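Local structure of MSM0271 protein (Mycobacterium smegmatis, 5SUH) at residues Ile33-Leu38 / Pro178-Ala183; Arg44-Tyr49 / Val199-Ile204; Val173-Pro178 / Ala207-Ile212; Asn187-Val192 / Asp224-Val229. The protein is a shell protein with two circularly permuted BMC domains per subunit that forms double-ringed trimers in the RMM bacterial microcompartment, probably with a part in transport. All blocks are in the same frame, centred on the assembly; numbering follows the deposited sequence.

Contact 1 of 4, residues Ile33-Leu38 / Pro178-Ala183; sequences IRVYLL and PALFAA
Val35 faces the segment Pro178-Ala183 squarely and divides its two methyl groups among three partners. Val35 CG2 lies 3.6 Å from Pro178 CB and also leans on the CB of Leu180. The same methyl sits over one face of the Phe181 ring, displaced toward the rim, in a CH-pi contact with Val35 CG2 4.2 Å from the ring centroid and 19° off the normal. Val35 CG1, anti to the backbone N (chi1 179°), lies over the same face nearer the rim, 3.9 Å from Phe181 CE1. The two side chains run antiparallel alongside each other. Leu37, two residues further along the strand, takes the ring from another side: Leu37 CD1 lies near the ring plane at the edge, 4.2 Å from Phe181 CE1, the two side chains crossing at about a right angle.

Arg34 bends at chi2 and chi3 so that its guanidinium is laid against Pro178, whose CG lies over one face; Arg34 NH2 is 3.7 Å from Pro178 CB. A water in the guanidinium plane accepts from Arg34 NH2 at 2.8 Å and from Ala179 N at 3.1 Å, a polar link beside the apolar packing. The NE of Arg34 is held by a salt bridge to Glu71, whose other carboxylate oxygen accepts from Leu180 N, so one acid ties both segments.

Arg34 and Val35 both face Glu71 of strand 66-73 in a classic beta bulge at the corner of strand 32-39. The contact therefore joins a strand outermost in the first sheet within this chain to the turn, entered through a cis-proline, leading from strand 170-177 into helix 182-192.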
# COMPACT_ATOMS: atom_id res chain seq x y z
N ILE A 33 27.73 8.02 15.60
CA ILE A 33 27.70 8.20 14.17
C ILE A 33 28.23 6.99 13.40
O ILE A 33 29.37 6.57 13.57
CB ILE A 33 28.47 9.46 13.79
CG1 ILE A 33 27.58 10.66 14.16
CG2 ILE A 33 28.77 9.46 12.31
CD1 ILE A 33 28.05 11.99 13.64
N ARG A 34 27.36 6.41 12.58
CA ARG A 34 27.67 5.23 11.78
C ARG A 34 28.21 5.68 10.43
O ARG A 34 29.23 5.16 9.96
CB ARG A 34 26.41 4.40 11.53
CG ARG A 34 25.66 4.01 12.76
CD ARG A 34 25.46 2.55 12.88
NE ARG A 34 25.04 1.91 11.64
CZ ARG A 34 25.17 0.60 11.45
NH1 ARG A 34 25.69 -0.16 12.41
NH2 ARG A 34 24.83 0.05 10.29
N VAL A 35 27.53 6.66 9.84
CA VAL A 35 27.93 7.25 8.56
C VAL A 35 27.86 8.78 8.64
O VAL A 35 26.88 9.32 9.15
CB VAL A 35 27.01 6.78 7.41
CG1 VAL A 35 27.44 7.44 6.10
CG2 VAL A 35 27.04 5.31 7.27
N TYR A 36 28.90 9.47 8.17
CA TYR A 36 28.91 10.95 8.08
C TYR A 36 29.66 11.37 6.82
O TYR A 36 30.89 11.29 6.77
CB TYR A 36 29.57 11.59 9.32
CG TYR A 36 29.72 13.12 9.26
CD1 TYR A 36 30.86 13.72 8.71
CD2 TYR A 36 28.71 13.95 9.74
CE1 TYR A 36 30.98 15.11 8.64
CE2 TYR A 36 28.83 15.34 9.68
CZ TYR A 36 29.95 15.91 9.14
OH TYR A 36 30.03 17.28 9.10
N LEU A 37 28.95 11.87 5.81
CA LEU A 37 29.58 12.13 4.52
C LEU A 37 29.03 13.30 3.72
O LEU A 37 27.81 13.42 3.53
CB LEU A 37 29.49 10.89 3.63
CG LEU A 37 30.80 10.15 3.36
CD1 LEU A 37 30.64 9.30 2.12
CD2 LEU A 37 32.01 11.09 3.25
N LEU A 38 29.95 14.12 3.22
CA LEU A 38 29.66 15.08 2.15
C LEU A 38 29.72 14.44 0.79
O LEU A 38 30.75 13.94 0.36
CB LEU A 38 30.61 16.26 2.15
CG LEU A 38 30.07 17.56 2.72
CD1 LEU A 38 29.72 17.40 4.16
CD2 LEU A 38 31.16 18.58 2.58
N PRO A 178 27.92 0.05 6.61
CA PRO A 178 26.52 0.52 6.72
C PRO A 178 25.86 0.91 5.40
O PRO A 178 26.50 1.36 4.45
CB PRO A 178 26.63 1.77 7.62
CG PRO A 178 27.95 1.67 8.30
CD PRO A 178 28.86 0.92 7.34
N ALA A 179 24.54 0.75 5.37
CA ALA A 179 23.74 0.89 4.17
C ALA A 179 23.85 2.26 3.49
O ALA A 179 23.72 2.34 2.27
CB ALA A 179 22.25 0.60 4.51
N LEU A 180 24.06 3.32 4.26
CA LEU A 180 23.92 4.65 3.68
C LEU A 180 25.09 4.96 2.72
O LEU A 180 24.97 5.84 1.85
CB LEU A 180 23.82 5.72 4.76
CG LEU A 180 23.28 7.09 4.30
CD1 LEU A 180 22.00 6.91 3.49
CD2 LEU A 180 23.03 8.05 5.45
N PHE A 181 26.16 4.16 2.80
CA PHE A 181 27.30 4.36 1.89
C PHE A 181 26.92 4.05 0.45
O PHE A 181 27.66 4.39 -0.49
CB PHE A 181 28.49 3.49 2.28
CG PHE A 181 29.30 4.04 3.41
CD1 PHE A 181 29.83 5.32 3.36
CD2 PHE A 181 29.52 3.28 4.56
CE1 PHE A 181 30.60 5.83 4.41
CE2 PHE A 181 30.27 3.78 5.61
CZ PHE A 181 30.81 5.06 5.53
N ALA A 182 25.78 3.41 0.26
CA ALA A 182 25.27 3.12 -1.07
C ALA A 182 25.04 4.42 -1.84
O ALA A 182 25.07 4.45 -3.08
CB ALA A 182 24.02 2.29 -0.99
N ALA A 183 24.76 5.48 -1.08
CA ALA A 183 24.53 6.80 -1.65
C ALA A 183 25.75 7.31 -2.40
O ALA A 183 25.63 7.75 -3.55
CB ALA A 183 24.13 7.79 -0.57
O HOH W 1 23.20 0.19 8.06

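Contact 2 of 4, residues Arg44-Tyr49 / Val199-Ile204; sequences RQFAAY and VDVQMI
The phenol oxygen of Tyr49, carried on a helix, lies where it could accept from a backbone N-H of a strand. As modelled, Val201 N points at Tyr49 OH from 2.9 Å, but the hydroxyl sits too close to Asp200, so the bond is only tentative. Tyr49 CG is anti to the backbone N (chi1 -174°), which sends the ring out from the helix and over Val201. There Val201 CG2 lies over one face of the Tyr49 ring, offset toward the rim, in a CH-pi contact 4.2 Å from the centroid and 17° off the normal. Val201 CB approaches the ring at 3.6 Å from Tyr49 CE2.

Phe46, one helical turn earlier, and Met203 run at each other from their two segments. The thioether bends at chi3 (76°) and brings Met203 CE to the edge of the phenylalanine ring, 4.0 Å from Phe46 CE1. The carboxylate of Asp200 has its principal partner in Arg160, through a salt bridge from OD2.

Helix 44-49 passes strand 199-202 at 10.0 Å between axes. It packs on an outermost strand of the second sheet within this chain, beside helix 182-192, where Ala186 touches both Phe46 and Val201; strand 208-214 flanks Val201 through Leu210.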
# COMPACT_ATOMS: atom_id res chain seq x y z
N ARG A 44 22.75 13.64 -12.31
CA ARG A 44 21.31 13.82 -12.51
C ARG A 44 20.44 12.56 -12.30
O ARG A 44 19.32 12.68 -11.80
CB ARG A 44 21.04 14.41 -13.89
CG ARG A 44 21.19 13.46 -15.04
CD ARG A 44 20.81 14.17 -16.33
NE ARG A 44 20.83 13.25 -17.46
CZ ARG A 44 20.60 13.61 -18.72
NH1 ARG A 44 20.34 14.88 -19.02
NH2 ARG A 44 20.64 12.69 -19.67
N GLN A 45 20.94 11.37 -12.62
CA GLN A 45 20.15 10.16 -12.36
C GLN A 45 20.01 9.89 -10.89
O GLN A 45 18.97 9.44 -10.41
CB GLN A 45 20.79 8.93 -12.98
CG GLN A 45 20.44 8.68 -14.37
CD GLN A 45 20.83 7.29 -14.78
OE1 GLN A 45 20.10 6.32 -14.51
NE2 GLN A 45 21.98 7.17 -15.43
N PHE A 46 21.09 10.12 -10.17
CA PHE A 46 21.05 9.77 -8.78
C PHE A 46 20.22 10.78 -8.02
O PHE A 46 19.49 10.40 -7.10
CB PHE A 46 22.46 9.62 -8.20
CG PHE A 46 22.46 9.42 -6.73
CD1 PHE A 46 21.86 8.30 -6.17
CD2 PHE A 46 23.02 10.38 -5.88
CE1 PHE A 46 21.82 8.14 -4.79
CE2 PHE A 46 23.00 10.23 -4.51
CZ PHE A 46 22.41 9.11 -3.95
N ALA A 47 20.28 12.04 -8.45
CA ALA A 47 19.51 13.14 -7.83
C ALA A 47 18.01 12.92 -7.95
O ALA A 47 17.23 13.24 -7.04
CB ALA A 47 19.90 14.47 -8.45
N ALA A 48 17.61 12.30 -9.05
CA ALA A 48 16.20 12.09 -9.32
C ALA A 48 15.74 10.85 -8.57
O ALA A 48 14.63 10.79 -8.06
CB ALA A 48 15.96 11.95 -10.81
N TYR A 49 16.65 9.91 -8.42
CA TYR A 49 16.31 8.68 -7.76
C TYR A 49 15.77 8.93 -6.32
O TYR A 49 14.77 8.31 -5.92
CB TYR A 49 17.52 7.75 -7.75
CG TYR A 49 17.15 6.41 -7.21
CD1 TYR A 49 16.58 5.46 -8.04
CD2 TYR A 49 17.30 6.12 -5.86
CE1 TYR A 49 16.20 4.23 -7.56
CE2 TYR A 49 16.91 4.90 -5.36
CZ TYR A 49 16.36 3.96 -6.21
OH TYR A 49 15.97 2.74 -5.73
N VAL A 199 19.35 1.44 -11.64
CA VAL A 199 18.13 0.63 -11.59
C VAL A 199 17.47 0.70 -10.23
O VAL A 199 16.26 0.78 -10.10
CB VAL A 199 18.41 -0.84 -11.98
CG1 VAL A 199 17.17 -1.69 -11.84
CG2 VAL A 199 18.95 -0.93 -13.40
N ASP A 200 18.30 0.69 -9.20
CA ASP A 200 17.81 0.74 -7.84
C ASP A 200 18.97 1.09 -6.93
O ASP A 200 20.10 0.67 -7.22
CB ASP A 200 17.18 -0.60 -7.45
CG ASP A 200 16.35 -0.51 -6.18
OD1 ASP A 200 15.91 0.61 -5.84
OD2 ASP A 200 16.13 -1.55 -5.52
N VAL A 201 18.70 1.84 -5.86
CA VAL A 201 19.69 2.15 -4.83
C VAL A 201 19.03 1.98 -3.48
O VAL A 201 18.19 2.80 -3.10
CB VAL A 201 20.25 3.60 -4.91
CG1 VAL A 201 21.44 3.75 -3.96
CG2 VAL A 201 20.70 3.93 -6.28
N GLN A 202 19.40 0.95 -2.73
CA GLN A 202 18.79 0.76 -1.41
C GLN A 202 19.75 1.28 -0.34
O GLN A 202 20.79 0.66 -0.08
CB GLN A 202 18.48 -0.71 -1.18
CG GLN A 202 17.31 -0.98 -0.24
CD GLN A 202 17.16 -2.46 0.11
OE1 GLN A 202 17.19 -3.33 -0.76
NE2 GLN A 202 16.96 -2.73 1.39
N MET A 203 19.45 2.44 0.25
CA MET A 203 20.39 3.03 1.20
C MET A 203 19.97 2.97 2.68
O MET A 203 20.62 3.56 3.54
CB MET A 203 20.72 4.46 0.79
CG MET A 203 19.59 5.43 0.88
SD MET A 203 20.12 6.99 0.19
CE MET A 203 20.06 6.59 -1.51
N ILE A 204 18.86 2.28 2.97
CA ILE A 204 18.30 2.18 4.32
C ILE A 204 18.13 0.73 4.76
O ILE A 204 17.48 -0.05 4.08
CB ILE A 204 16.94 2.85 4.40
CG1 ILE A 204 17.04 4.33 4.09
CG2 ILE A 204 16.36 2.65 5.78
CD1 ILE A 204 15.67 4.99 3.98

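Contact 3 of 4, residues Val173-Pro178 / Ala207-Ile212; sequences VYEMTP and AGRLYI
Glu175 and Arg209 lie side by side on one face of an antiparallel strand pair and form its salt bridge. Arg209 grips a single oxygen side-on with two nitrogens: Arg209 NE donates to Glu175 OE2 at 2.8 Å and 161°, and Arg209 NH2 to the same OE2 at 3.3 Å. Both come from one face of the carboxylate, whose plane is turned 62° from the guanidinium, while OE2 stays in the guanidinium plane. An extended glutamate chain, against an arginine bent at chi2 (95°), brings the two ends together.

Backbone hydrogen bonds pair Tyr174 with Leu210 and Met176 with Gly208, two in each pair; the shortest is Gly208 N to Met176 O at 2.8 Å. Between them Glu175 and Arg209 make a non-hydrogen-bonded pair.

Among apolar contacts, Val173 CG1 lies 3.9 Å from Tyr211 CD2, in an off-centre CH-pi approach on the face that carries the salt bridge. On the other face, Tyr174 CB and Leu210 CB touch at 4.2 Å.

Both charged groups are buried and have further partners in the third subunit: Glu175 OE1 accepts from Leu76 N and Arg209 NH2 donates to Glu100 O, both of that neighbouring chain. The ion pair would be expected to offset the charges buried at the subunit interface, and probably orients both groups for bonding across it.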
# COMPACT_ATOMS: atom_id res chain seq x y z
N VAL A 173 25.90 -5.64 -9.45
CA VAL A 173 25.28 -5.54 -8.13
C VAL A 173 26.41 -5.33 -7.13
O VAL A 173 27.49 -5.91 -7.27
CB VAL A 173 24.43 -6.80 -7.74
CG1 VAL A 173 23.12 -6.87 -8.54
CG2 VAL A 173 25.22 -8.10 -7.89
N TYR A 174 26.16 -4.47 -6.14
CA TYR A 174 27.18 -4.12 -5.14
C TYR A 174 26.52 -3.95 -3.77
O TYR A 174 25.60 -3.13 -3.58
CB TYR A 174 27.88 -2.83 -5.53
CG TYR A 174 29.34 -2.75 -5.15
CD1 TYR A 174 30.32 -2.63 -6.14
CD2 TYR A 174 29.74 -2.76 -3.81
CE1 TYR A 174 31.68 -2.54 -5.80
CE2 TYR A 174 31.09 -2.68 -3.47
CZ TYR A 174 32.05 -2.56 -4.48
OH TYR A 174 33.39 -2.48 -4.17
N GLU A 175 27.01 -4.71 -2.80
CA GLU A 175 26.43 -4.68 -1.47
C GLU A 175 27.48 -4.29 -0.43
O GLU A 175 28.59 -4.83 -0.42
CB GLU A 175 25.81 -6.05 -1.14
CG GLU A 175 24.98 -6.03 0.16
CD GLU A 175 24.21 -7.32 0.43
OE1 GLU A 175 24.49 -8.37 -0.21
OE2 GLU A 175 23.30 -7.29 1.27
N MET A 176 27.09 -3.41 0.50
CA MET A 176 27.99 -2.86 1.53
C MET A 176 27.26 -2.60 2.85
O MET A 176 26.02 -2.58 2.89
CB MET A 176 28.59 -1.56 1.04
CG MET A 176 27.47 -0.52 0.81
SD MET A 176 27.79 0.52 -0.60
CE MET A 176 27.44 -0.62 -1.94
N THR A 177 28.04 -2.35 3.90
CA THR A 177 27.45 -1.92 5.16
C THR A 177 28.43 -1.01 5.94
O THR A 177 29.65 -1.23 5.89
CB THR A 177 26.97 -3.12 6.03
OG1 THR A 177 26.20 -2.62 7.11
CG2 THR A 177 28.14 -3.99 6.58
N PRO A 178 27.92 0.05 6.61
CA PRO A 178 26.52 0.52 6.72
C PRO A 178 25.86 0.91 5.40
O PRO A 178 26.50 1.36 4.45
CB PRO A 178 26.63 1.77 7.62
CG PRO A 178 27.95 1.67 8.30
CD PRO A 178 28.86 0.92 7.34
N ALA A 207 21.95 -3.43 5.33
CA ALA A 207 22.95 -3.42 4.23
C ALA A 207 22.46 -2.58 3.07
O ALA A 207 21.26 -2.47 2.85
CB ALA A 207 23.28 -4.84 3.74
N GLY A 208 23.38 -1.94 2.37
CA GLY A 208 23.00 -1.18 1.19
C GLY A 208 23.17 -2.01 -0.07
O GLY A 208 24.08 -2.84 -0.16
N ARG A 209 22.31 -1.78 -1.05
CA ARG A 209 22.41 -2.50 -2.31
C ARG A 209 22.28 -1.55 -3.50
O ARG A 209 21.39 -0.68 -3.56
CB ARG A 209 21.33 -3.59 -2.39
CG ARG A 209 21.57 -4.77 -1.44
CD ARG A 209 20.80 -4.60 -0.14
NE ARG A 209 20.99 -5.72 0.78
CZ ARG A 209 19.99 -6.26 1.48
NH1 ARG A 209 18.74 -5.79 1.32
NH2 ARG A 209 20.21 -7.27 2.30
N LEU A 210 23.17 -1.77 -4.47
CA LEU A 210 23.24 -0.96 -5.67
C LEU A 210 23.02 -1.86 -6.90
O LEU A 210 23.66 -2.90 -7.04
CB LEU A 210 24.60 -0.25 -5.73
CG LEU A 210 24.89 0.71 -6.89
CD1 LEU A 210 23.74 1.72 -7.03
CD2 LEU A 210 26.23 1.42 -6.71
N TYR A 211 22.09 -1.45 -7.78
CA TYR A 211 21.83 -2.14 -9.06
C TYR A 211 22.09 -1.18 -10.22
O TYR A 211 21.40 -0.16 -10.36
CB TYR A 211 20.39 -2.64 -9.16
CG TYR A 211 19.97 -3.80 -8.29
CD1 TYR A 211 19.71 -3.63 -6.92
CD2 TYR A 211 19.69 -5.05 -8.85
CE1 TYR A 211 19.27 -4.69 -6.13
CE2 TYR A 211 19.24 -6.10 -8.07
CZ TYR A 211 19.04 -5.92 -6.71
OH TYR A 211 18.60 -6.98 -5.95
N ILE A 212 23.05 -1.52 -11.07
CA ILE A 212 23.47 -0.68 -12.19
C ILE A 212 23.53 -1.48 -13.51
O ILE A 212 24.06 -2.59 -13.57
CB ILE A 212 24.85 -0.03 -11.87
CG1 ILE A 212 24.66 1.14 -10.92
CG2 ILE A 212 25.55 0.46 -13.12
CD1 ILE A 212 25.95 1.77 -10.52

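Contact 4 of 4, residues Asn187-Val192 / Asp224-Val229; sequences NEAERV and DHITTV
His225 and Glu188 form the polar link between the two helices. His225 NE2 donates to Glu188 OE1 at 3.0 Å and 160°, using the anti lone pair of the carboxylate oxygen, with the acceptor close to the imidazole plane; ring and carboxylate planes are turned 53° apart. Glu188 reaches this position by folding at chi2, which brings its carboxylate back alongside the helix. Arg191, one turn on, also holds the carboxylate in a salt bridge within its own helix, from Arg191 NH2 to Glu188 OE2, though the modelled length is too short to be taken literally. The acid is thus shared between a helical neighbour and the histidine opposite. Its negative charge would favour a protonated imidazole while the nearby arginine would oppose one, so the charge of His225 is not settled.

The ring contacts are CH-pi and van der Waals in kind. Val192 CG2 sits over the centre of one His225 face, 4.0 Å from the ring centroid, while Val192 CB lies 3.9 Å from His225 CD2. On the opposite face the ring is backed by Val229 CG2 from its own helix. Val229 CG2 also touches Glu188 CG at 4.0 Å, so the bend of the glutamate is packed as well as bonded.

A purely apolar pair fills the deeper side, where Ala189 CB meets Ile226 CD1 at 4.2 Å.

Helices 187-192 and 224-229 pass at 9.2 Å between axes, with 134° between their directions. Both lie against the second sheet: Ala189 reaches Ile212 and Ile226 reaches Leu210 of strand 208-214. On its other flank helix 182-192 meets helix 44-49, through Asn187 on Phe46 and Glu190 on Arg44.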
# COMPACT_ATOMS: atom_id res chain seq x y z
N ASN A 187 26.39 7.75 -6.71
CA ASN A 187 26.78 9.04 -7.27
C ASN A 187 28.19 9.00 -7.91
O ASN A 187 28.40 9.60 -8.97
CB ASN A 187 26.73 10.14 -6.20
CG ASN A 187 26.78 11.56 -6.82
OD1 ASN A 187 25.85 11.99 -7.52
ND2 ASN A 187 27.86 12.26 -6.57
N GLU A 188 29.14 8.28 -7.30
CA GLU A 188 30.47 8.20 -7.88
C GLU A 188 30.44 7.41 -9.22
O GLU A 188 31.09 7.82 -10.22
CB GLU A 188 31.46 7.56 -6.90
CG GLU A 188 31.91 8.52 -5.81
CD GLU A 188 32.44 9.85 -6.38
OE1 GLU A 188 33.34 9.83 -7.26
OE2 GLU A 188 31.94 10.91 -5.96
N ALA A 189 29.68 6.31 -9.26
CA ALA A 189 29.55 5.52 -10.49
C ALA A 189 28.99 6.36 -11.64
O ALA A 189 29.50 6.31 -12.76
CB ALA A 189 28.66 4.28 -10.26
N GLU A 190 27.97 7.17 -11.39
CA GLU A 190 27.39 7.91 -12.49
C GLU A 190 28.36 8.99 -13.02
O GLU A 190 28.36 9.33 -14.21
CB GLU A 190 26.06 8.54 -12.09
CG GLU A 190 25.39 9.24 -13.24
CD GLU A 190 24.10 9.95 -12.87
OE1 GLU A 190 23.69 9.89 -11.68
OE2 GLU A 190 23.48 10.54 -13.79
N ARG A 191 29.20 9.53 -12.13
CA ARG A 191 30.14 10.58 -12.53
C ARG A 191 31.15 10.04 -13.55
O ARG A 191 31.59 10.74 -14.48
CB ARG A 191 30.87 11.19 -11.32
CG ARG A 191 31.96 12.17 -11.72
CD ARG A 191 32.75 12.90 -10.60
NE ARG A 191 32.42 12.53 -9.24
CZ ARG A 191 31.62 13.24 -8.44
NH1 ARG A 191 31.04 14.35 -8.89
NH2 ARG A 191 31.38 12.84 -7.19
N VAL A 192 31.54 8.80 -13.33
CA VAL A 192 32.66 8.19 -14.02
C VAL A 192 32.21 7.39 -15.24
O VAL A 192 33.01 7.04 -16.12
CB VAL A 192 33.46 7.35 -12.96
CG1 VAL A 192 33.41 5.85 -13.21
CG2 VAL A 192 34.89 7.88 -12.79
N ASP A 224 35.12 -0.76 -10.50
CA ASP A 224 36.53 -0.45 -10.13
C ASP A 224 36.63 0.87 -9.36
O ASP A 224 37.36 0.98 -8.37
CB ASP A 224 37.45 -0.40 -11.36
CG ASP A 224 37.67 -1.77 -11.99
OD1 ASP A 224 37.50 -2.79 -11.27
OD2 ASP A 224 38.04 -1.83 -13.21
N HIS A 225 35.91 1.88 -9.83
CA HIS A 225 35.94 3.16 -9.16
C HIS A 225 35.30 3.09 -7.77
O HIS A 225 35.84 3.61 -6.79
CB HIS A 225 35.25 4.20 -10.03
CG HIS A 225 35.21 5.57 -9.45
ND1 HIS A 225 36.34 6.28 -9.11
CD2 HIS A 225 34.17 6.41 -9.23
CE1 HIS A 225 36.00 7.47 -8.66
NE2 HIS A 225 34.67 7.57 -8.72
N ILE A 226 34.16 2.41 -7.69
CA ILE A 226 33.48 2.29 -6.40
C ILE A 226 34.38 1.65 -5.33
O ILE A 226 34.44 2.12 -4.20
CB ILE A 226 32.19 1.47 -6.52
CG1 ILE A 226 31.13 2.21 -7.30
CG2 ILE A 226 31.62 1.14 -5.13
CD1 ILE A 226 29.88 1.31 -7.56
N THR A 227 35.06 0.58 -5.71
CA THR A 227 35.95 -0.11 -4.79
C THR A 227 37.06 0.83 -4.30
O THR A 227 37.46 0.78 -3.13
CB THR A 227 36.56 -1.39 -5.45
OG1 THR A 227 35.51 -2.27 -5.91
CG2 THR A 227 37.49 -2.15 -4.49
N THR A 228 37.58 1.67 -5.20
CA THR A 228 38.61 2.61 -4.80
C THR A 228 38.05 3.66 -3.83
O THR A 228 38.62 3.92 -2.76
CB THR A 228 39.27 3.27 -6.03
OG1 THR A 228 40.06 2.30 -6.73
CG2 THR A 228 40.21 4.35 -5.59
N VAL A 229 36.92 4.25 -4.21
CA VAL A 229 36.26 5.25 -3.38
C VAL A 229 35.95 4.78 -1.96
O VAL A 229 36.24 5.50 -0.98
CB VAL A 229 34.95 5.71 -4.02
CG1 VAL A 229 34.12 6.53 -3.05
CG2 VAL A 229 35.24 6.46 -5.26

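Overall arrangement
From the N terminus, strand 32-39 enters contact 1 and helix 44-49 enters contact 2 before the chain builds the rest of the first sheet. Both wait about 140 to 150 residues for their partners in the second half, so they tie the two BMC regions together. Strand 170-177 then opens contact 3, its end at Pro178 shared with contact 1. The lead-in to helix 182-192 closes contact 1, and the helix itself opens contact 4; strand 197-202 closes contact 2, strand 208-214 contact 3, and helix 216-232 contact 4. Contacts 1 and 4 are in series, whereas every other pair crosses. Contacts 3 and 4 knit the second sheet and its helices locally.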